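Local atomic coordinates of TetR family transcription regulator (Marinobacter aquaeolei, PDB entry 3PAS), a protein that probably binds regulatory DNA through a helix-turn-helix motif and acts as a transcription factor of the TetR family. Residues T91-G96 with R157-L162; Y61-Q66 with P100-Y105. All blocks are in the same frame, centred on the assembly; numbering follows the deposited sequence.

Contact 1: residues T91-G96 with R157-L162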
loop_
_atom_site.group_PDB
_atom_site.type_symbol
_atom_site.label_atom_id
_atom_site.label_comp_id
_atom_site.label_asym_id
_atom_site.label_seq_id
_atom_site.Cartn_x
_atom_site.Cartn_y
_atom_site.Cartn_z
ATOM N N THR B 91 -4.617 -13.467 13.730
ATOM C CA THR B 91 -3.742 -12.914 14.803
ATOM C C THR B 91 -3.062 -11.578 14.362
ATOM O O THR B 91 -3.080 -10.583 15.086
ATOM C CB THR B 91 -2.682 -13.940 15.204
ATOM O OG1 THR B 91 -3.374 -15.065 15.745
ATOM C CG2 THR B 91 -1.746 -13.335 16.223
ATOM N N LEU B 92 -2.582 -11.547 13.131
ATOM C CA LEU B 92 -1.950 -10.341 12.572
ATOM C C LEU B 92 -2.948 -9.170 12.435
ATOM O O LEU B 92 -2.633 -8.016 12.736
ATOM C CB LEU B 92 -1.335 -10.620 11.238
ATOM C CG LEU B 92 0.009 -11.374 11.177
ATOM C CD1 LEU B 92 0.306 -11.831 9.735
ATOM C CD2 LEU B 92 1.153 -10.634 11.765
ATOM N N PHE B 93 -4.147 -9.483 12.010
ATOM C CA PHE B 93 -5.161 -8.462 11.825
ATOM C C PHE B 93 -5.488 -7.871 13.203
ATOM O O PHE B 93 -5.586 -6.651 13.334
ATOM C CB PHE B 93 -6.380 -9.064 11.141
ATOM C CG PHE B 93 -7.211 -8.056 10.392
ATOM C CD1 PHE B 93 -7.880 -7.067 11.069
ATOM C CD2 PHE B 93 -7.387 -8.152 9.021
ATOM C CE1 PHE B 93 -8.664 -6.166 10.405
ATOM C CE2 PHE B 93 -8.127 -7.237 8.356
ATOM C CZ PHE B 93 -8.806 -6.252 9.043
ATOM N N ARG B 94 -5.604 -8.723 14.236
ATOM C CA ARG B 94 -5.894 -8.251 15.582
ATOM C C ARG B 94 -4.763 -7.417 16.150
ATOM O O ARG B 94 -5.009 -6.433 16.829
ATOM C CB ARG B 94 -6.176 -9.419 16.519
ATOM C CG ARG B 94 -7.489 -10.076 16.223
ATOM C CD ARG B 94 -7.744 -11.316 17.096
ATOM N NE ARG B 94 -9.164 -11.675 17.026
ATOM C CZ ARG B 94 -9.993 -11.818 18.059
ATOM N NH1 ARG B 94 -9.588 -11.699 19.327
ATOM N NH2 ARG B 94 -11.258 -12.106 17.804
ATOM N N ILE B 95 -3.524 -7.820 15.894
ATOM C CA ILE B 95 -2.367 -7.037 16.318
ATOM C C ILE B 95 -2.390 -5.655 15.684
ATOM O O ILE B 95 -2.165 -4.661 16.381
ATOM C CB ILE B 95 -1.017 -7.746 16.031
ATOM C CG1 ILE B 95 -0.905 -9.038 16.858
ATOM C CG2 ILE B 95 0.180 -6.767 16.254
ATOM C CD1 ILE B 95 0.242 -10.009 16.370
ATOM N N GLY B 96 -2.688 -5.585 14.383
ATOM C CA GLY B 96 -2.774 -4.302 13.668
ATOM C C GLY B 96 -3.837 -3.395 14.274
ATOM O O GLY B 96 -3.635 -2.188 14.402
ATOM N N ARG B 157 0.219 -8.185 2.623
ATOM C CA ARG B 157 -0.030 -6.771 2.496
ATOM C C ARG B 157 -1.472 -6.391 2.697
ATOM O O ARG B 157 -1.735 -5.330 3.220
ATOM C CB ARG B 157 0.421 -6.275 1.115
ATOM C CG ARG B 157 0.362 -4.796 0.921
ATOM C CD ARG B 157 1.392 -4.172 1.828
ATOM N NE ARG B 157 1.548 -2.760 1.579
ATOM C CZ ARG B 157 2.334 -1.977 2.303
ATOM N NH1 ARG B 157 3.023 -2.473 3.334
ATOM N NH2 ARG B 157 2.411 -0.698 2.006
ATOM N N PRO B 158 -2.429 -7.253 2.303
ATOM C CA PRO B 158 -3.802 -6.750 2.510
ATOM C C PRO B 158 -4.208 -6.558 3.982
ATOM O O PRO B 158 -5.141 -5.785 4.245
ATOM C CB PRO B 158 -4.692 -7.807 1.821
ATOM C CG PRO B 158 -3.771 -8.411 0.779
ATOM C CD PRO B 158 -2.395 -8.435 1.442
ATOM N N ILE B 159 -3.557 -7.254 4.906
ATOM C CA ILE B 159 -3.800 -7.084 6.351
ATOM C C ILE B 159 -3.466 -5.619 6.759
ATOM O O ILE B 159 -4.295 -4.936 7.323
ATOM C CB ILE B 159 -3.027 -8.074 7.230
ATOM C CG1 ILE B 159 -3.390 -9.528 6.829
ATOM C CG2 ILE B 159 -3.352 -7.801 8.761
ATOM C CD1 ILE B 159 -2.605 -10.628 7.502
ATOM N N TYR B 160 -2.290 -5.145 6.402
ATOM C CA TYR B 160 -1.912 -3.739 6.612
ATOM C C TYR B 160 -2.936 -2.744 6.036
ATOM O O TYR B 160 -3.434 -1.853 6.731
ATOM C CB TYR B 160 -0.538 -3.497 5.976
ATOM C CG TYR B 160 0.029 -2.110 6.231
ATOM C CD1 TYR B 160 0.820 -1.845 7.336
ATOM C CD2 TYR B 160 -0.197 -1.067 5.317
ATOM C CE1 TYR B 160 1.355 -0.543 7.554
ATOM C CE2 TYR B 160 0.329 0.207 5.512
ATOM C CZ TYR B 160 1.088 0.467 6.630
ATOM O OH TYR B 160 1.585 1.735 6.806
ATOM N N HIS B 161 -3.302 -2.939 4.783
ATOM C CA HIS B 161 -4.247 -2.045 4.094
ATOM C C HIS B 161 -5.618 -2.050 4.754
ATOM O O HIS B 161 -6.176 -1.003 4.992
ATOM C CB HIS B 161 -4.304 -2.446 2.622
ATOM C CG HIS B 161 -5.183 -1.586 1.771
ATOM N ND1 HIS B 161 -4.846 -0.296 1.403
ATOM C CD2 HIS B 161 -6.387 -1.846 1.197
ATOM C CE1 HIS B 161 -5.815 0.203 0.644
ATOM N NE2 HIS B 161 -6.760 -0.718 0.496
ATOM N N LEU B 162 -6.128 -3.235 5.098
ATOM C CA LEU B 162 -7.453 -3.363 5.714
ATOM C C LEU B 162 -7.457 -2.875 7.160
ATOM O O LEU B 162 -8.445 -2.255 7.605
ATOM C CB LEU B 162 -7.958 -4.786 5.614
ATOM C CG LEU B 162 -8.401 -5.184 4.182
ATOM C CD1 LEU B 162 -8.668 -6.742 4.065
ATOM C CD2 LEU B 162 -9.627 -4.420 3.790
#

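Contact 2: residues Y61-Q66 with P100-Y105. With ACT (acetate ion), chain M.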
loop_
_atom_site.group_PDB
_atom_site.type_symbol
_atom_site.label_atom_id
_atom_site.label_comp_id
_atom_site.label_asym_id
_atom_site.label_seq_id
_atom_site.Cartn_x
_atom_site.Cartn_y
_atom_site.Cartn_z
ATOM N N TYR B 61 13.805 -4.879 15.432
ATOM C CA TYR B 61 13.787 -6.287 15.848
ATOM C C TYR B 61 12.781 -6.620 16.914
ATOM O O TYR B 61 12.189 -7.712 16.911
ATOM C CB TYR B 61 15.176 -6.741 16.298
ATOM C CG TYR B 61 16.169 -6.839 15.188
ATOM C CD1 TYR B 61 15.804 -7.347 13.941
ATOM C CD2 TYR B 61 17.503 -6.525 15.391
ATOM C CE1 TYR B 61 16.726 -7.471 12.914
ATOM C CE2 TYR B 61 18.439 -6.659 14.360
ATOM C CZ TYR B 61 18.039 -7.143 13.130
ATOM O OH TYR B 61 18.939 -7.280 12.104
ATOM N N TYR B 62 12.585 -5.703 17.850
ATOM C CA TYR B 62 11.552 -5.846 18.850
ATOM C C TYR B 62 10.147 -5.914 18.190
ATOM O O TYR B 62 9.311 -6.788 18.519
ATOM C CB TYR B 62 11.630 -4.652 19.798
ATOM C CG TYR B 62 10.456 -4.475 20.718
ATOM C CD1 TYR B 62 10.325 -5.253 21.848
ATOM C CD2 TYR B 62 9.502 -3.479 20.495
ATOM C CE1 TYR B 62 9.275 -5.066 22.726
ATOM C CE2 TYR B 62 8.463 -3.299 21.366
ATOM C CZ TYR B 62 8.358 -4.110 22.498
ATOM O OH TYR B 62 7.303 -3.966 23.406
ATOM N N VAL B 63 9.886 -5.000 17.268
ATOM C CA VAL B 63 8.589 -4.936 16.591
ATOM C C VAL B 63 8.393 -6.233 15.743
ATOM O O VAL B 63 7.397 -6.952 15.871
ATOM C CB VAL B 63 8.497 -3.643 15.750
ATOM C CG1 VAL B 63 7.341 -3.716 14.794
ATOM C CG2 VAL B 63 8.415 -2.360 16.676
ATOM N N SER B 64 9.394 -6.546 14.935
ATOM C CA SER B 64 9.388 -7.723 14.077
ATOM C C SER B 64 9.272 -9.022 14.887
ATOM O O SER B 64 8.478 -9.912 14.550
ATOM C CB SER B 64 10.645 -7.757 13.192
ATOM O OG SER B 64 10.746 -6.587 12.400
ATOM N N ASP B 65 10.046 -9.149 15.949
ATOM C CA ASP B 65 9.952 -10.344 16.801
ATOM C C ASP B 65 8.596 -10.545 17.452
ATOM O O ASP B 65 8.071 -11.664 17.473
ATOM C CB ASP B 65 11.033 -10.358 17.855
ATOM C CG ASP B 65 12.420 -10.487 17.235
ATOM O OD1 ASP B 65 12.489 -10.734 16.005
ATOM O OD2 ASP B 65 13.402 -10.308 17.951
ATOM N N GLN B 66 8.043 -9.487 18.019
ATOM C CA GLN B 66 6.708 -9.550 18.590
ATOM C C GLN B 66 5.699 -10.082 17.579
ATOM O O GLN B 66 4.917 -10.995 17.896
ATOM C CB GLN B 66 6.236 -8.154 18.997
ATOM C CG GLN B 66 6.785 -7.806 20.317
ATOM C CD GLN B 66 6.072 -6.687 20.859
ATOM O OE1 GLN B 66 4.942 -6.840 21.335
ATOM N NE2 GLN B 66 6.693 -5.505 20.787
ATOM N N PRO B 100 -1.491 -0.610 16.055
ATOM C CA PRO B 100 -1.135 -0.264 14.674
ATOM C C PRO B 100 0.262 0.405 14.582
ATOM O O PRO B 100 0.920 0.382 13.533
ATOM C CB PRO B 100 -2.236 0.711 14.285
ATOM C CG PRO B 100 -2.738 1.243 15.509
ATOM C CD PRO B 100 -2.620 0.185 16.532
ATOM N N GLU B 101 0.702 1.014 15.663
ATOM C CA GLU B 101 2.049 1.622 15.696
ATOM C C GLU B 101 3.170 0.615 15.410
ATOM O O GLU B 101 4.231 0.972 14.856
ATOM C CB GLU B 101 2.266 2.352 17.040
ATOM C CG GLU B 101 2.252 1.433 18.271
ATOM C CD GLU B 101 0.877 1.129 18.888
ATOM O OE1 GLU B 101 -0.171 1.357 18.261
ATOM O OE2 GLU B 101 0.870 0.659 20.034
ATOM N N LEU B 102 2.956 -0.663 15.735
ATOM C CA LEU B 102 3.937 -1.706 15.417
ATOM C C LEU B 102 4.026 -1.881 13.892
ATOM O O LEU B 102 5.111 -1.942 13.313
ATOM C CB LEU B 102 3.530 -3.033 16.049
ATOM C CG LEU B 102 3.531 -3.212 17.565
ATOM C CD1 LEU B 102 2.993 -4.671 17.836
ATOM C CD2 LEU B 102 4.985 -2.982 18.188
ATOM N N PHE B 103 2.887 -1.993 13.229
ATOM C CA PHE B 103 2.865 -2.055 11.766
ATOM C C PHE B 103 3.485 -0.786 11.133
ATOM O O PHE B 103 4.199 -0.873 10.140
ATOM C CB PHE B 103 1.417 -2.122 11.246
ATOM C CG PHE B 103 0.761 -3.486 11.313
ATOM C CD1 PHE B 103 1.190 -4.469 12.185
ATOM C CD2 PHE B 103 -0.364 -3.752 10.508
ATOM C CE1 PHE B 103 0.543 -5.717 12.247
ATOM C CE2 PHE B 103 -0.983 -4.981 10.561
ATOM C CZ PHE B 103 -0.520 -5.963 11.448
ATOM N N ARG B 104 3.159 0.384 11.671
ATOM C CA ARG B 104 3.686 1.643 11.097
ATOM C C ARG B 104 5.213 1.736 11.259
ATOM O O ARG B 104 5.920 2.109 10.308
ATOM C CB ARG B 104 2.996 2.821 11.740
ATOM C CG ARG B 104 3.380 4.150 11.180
ATOM C CD ARG B 104 2.201 5.104 11.279
ATOM N NE ARG B 104 2.113 5.843 10.033
ATOM C CZ ARG B 104 1.739 5.316 8.864
ATOM N NH1 ARG B 104 1.407 4.025 8.755
ATOM N NH2 ARG B 104 1.705 6.089 7.786
ATOM N N TYR B 105 5.707 1.378 12.443
ATOM C CA TYR B 105 7.173 1.324 12.671
ATOM C C TYR B 105 7.835 0.364 11.657
ATOM O O TYR B 105 8.800 0.723 10.982
ATOM C CB TYR B 105 7.561 0.972 14.115
ATOM C CG TYR B 105 9.046 1.190 14.319
ATOM C CD1 TYR B 105 9.522 2.433 14.668
ATOM C CD2 TYR B 105 9.968 0.209 13.977
ATOM C CE1 TYR B 105 10.902 2.675 14.823
ATOM C CE2 TYR B 105 11.341 0.432 14.097
ATOM C CZ TYR B 105 11.793 1.681 14.528
ATOM O OH TYR B 105 13.134 1.948 14.661
HETATM C C ACT M . -1.526 1.192 9.960
HETATM O O ACT M . -2.581 1.858 9.853
HETATM O OXT ACT M . -0.495 1.861 10.175
HETATM C CH3 ACT M . -1.498 -0.302 9.825
#

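Contact 1: residues T91-G96 with R157-L162
Phe93 and Ile159 meet where helices 81-98 and 148-167 run side by side, their local axes 9.5 Å apart and inclined at 32°. The Ile159 methyl CG2 presses on the backbone of the other helix, 3.6 Å from Phe93 CA, while CD1 at the end of the longer branch reaches Leu92, 3.9 Å from its CD1. From CB outward, Phe93 first meets Ile159 CG2, 4.1 Å from Phe93 CB, and CG and CD2 of the ring stay beside it. Farther out the partner changes: Phe93 CE2 lies 3.7 Å from Leu162 CB, with CZ almost as near. A chi1 of -156°, placing CG roughly opposite the backbone N, carries the ring across to the second helix, where Val163 and Cys166 also touch it. Replacing Phe93 by an alanine removes the ring, which would probably leave a gap beside Leu162 CB and one fewer apolar bridge between the helices. No hydrogen bond crosses this apolar seam. Beyond it, Leu162 packs on Thr153 of the second subunit and His161 NE2 is hydrogen-bonded to Glu152 OE1 of that subunit, so helix 148-167 also serves the dimer. Such helix-on-helix packing belongs to the all-helical C-terminal domain of TetR-family regulators.

Contact 2: residues Y61-Q66 with P100-Y105
A methyl group set against a backbone carbonyl is the unusual feature here: Val63 CG1 lies 3.2 Å from Leu102 O, a tight approach between an apolar side chain and a polar main-chain atom. The contact joins two helices of the TetR fold, the long helix 52-76, which follows the predicted helix-turn-helix, and the short helix 100-110. Their segments cross at -121°, with the axes 9.6 Å apart. The two Val63 methyls divide the work. With chi1 at 166°, CG1 stands opposite the backbone N and takes the carbonyl, while Val63 CG2 meets Leu102 CD2 at 3.8 Å and the Tyr105 ring, which it approaches obliquely. The valine and leucine side chains lie alongside, pointing opposite ways. Gln66 borders the leucine with an amide whose placement is doubtful. Helix 5-24 adds Val18 against Val63 and Val21 against Tyr105, while the Tyr105 hydroxyl is hydrogen-bonded to the backbone oxygen of Leu56 on helix 52-76. On the other flank of helix 100-110 sits an acetate, probably from the crystallisation liquor; its methyl CH3 is 3.7 Å from Phe103 CD2, and its OXT receives a weak, bent hydrogen bond of 3.2 Å from Arg104 NH1.

From the N terminus the chain passes through the predicted helix-turn-helix before helix 52-76 supplies the first half of contact 2. Helix 81-98 then gives the first half of contact 1, helix 100-110 closes contact 2 over 33 residues, and helix 148-167 closes contact 1 over 60. The segments alternate, so the two loops cross. Their centres are 12 Å apart and helix 100-110 bridges them: Phe103 CZ packs 3.6 Å from Gly96 CA, Ile95 touches Leu102, and a probable, weak hydrogen bond links Arg104 NH1 and Tyr160 OH. Contact 2 ties the helix after the predicted DNA-binding motif to the C-terminal domain, and contact 1 joins helix 81-98 to helix 148-167, which touches the second subunit.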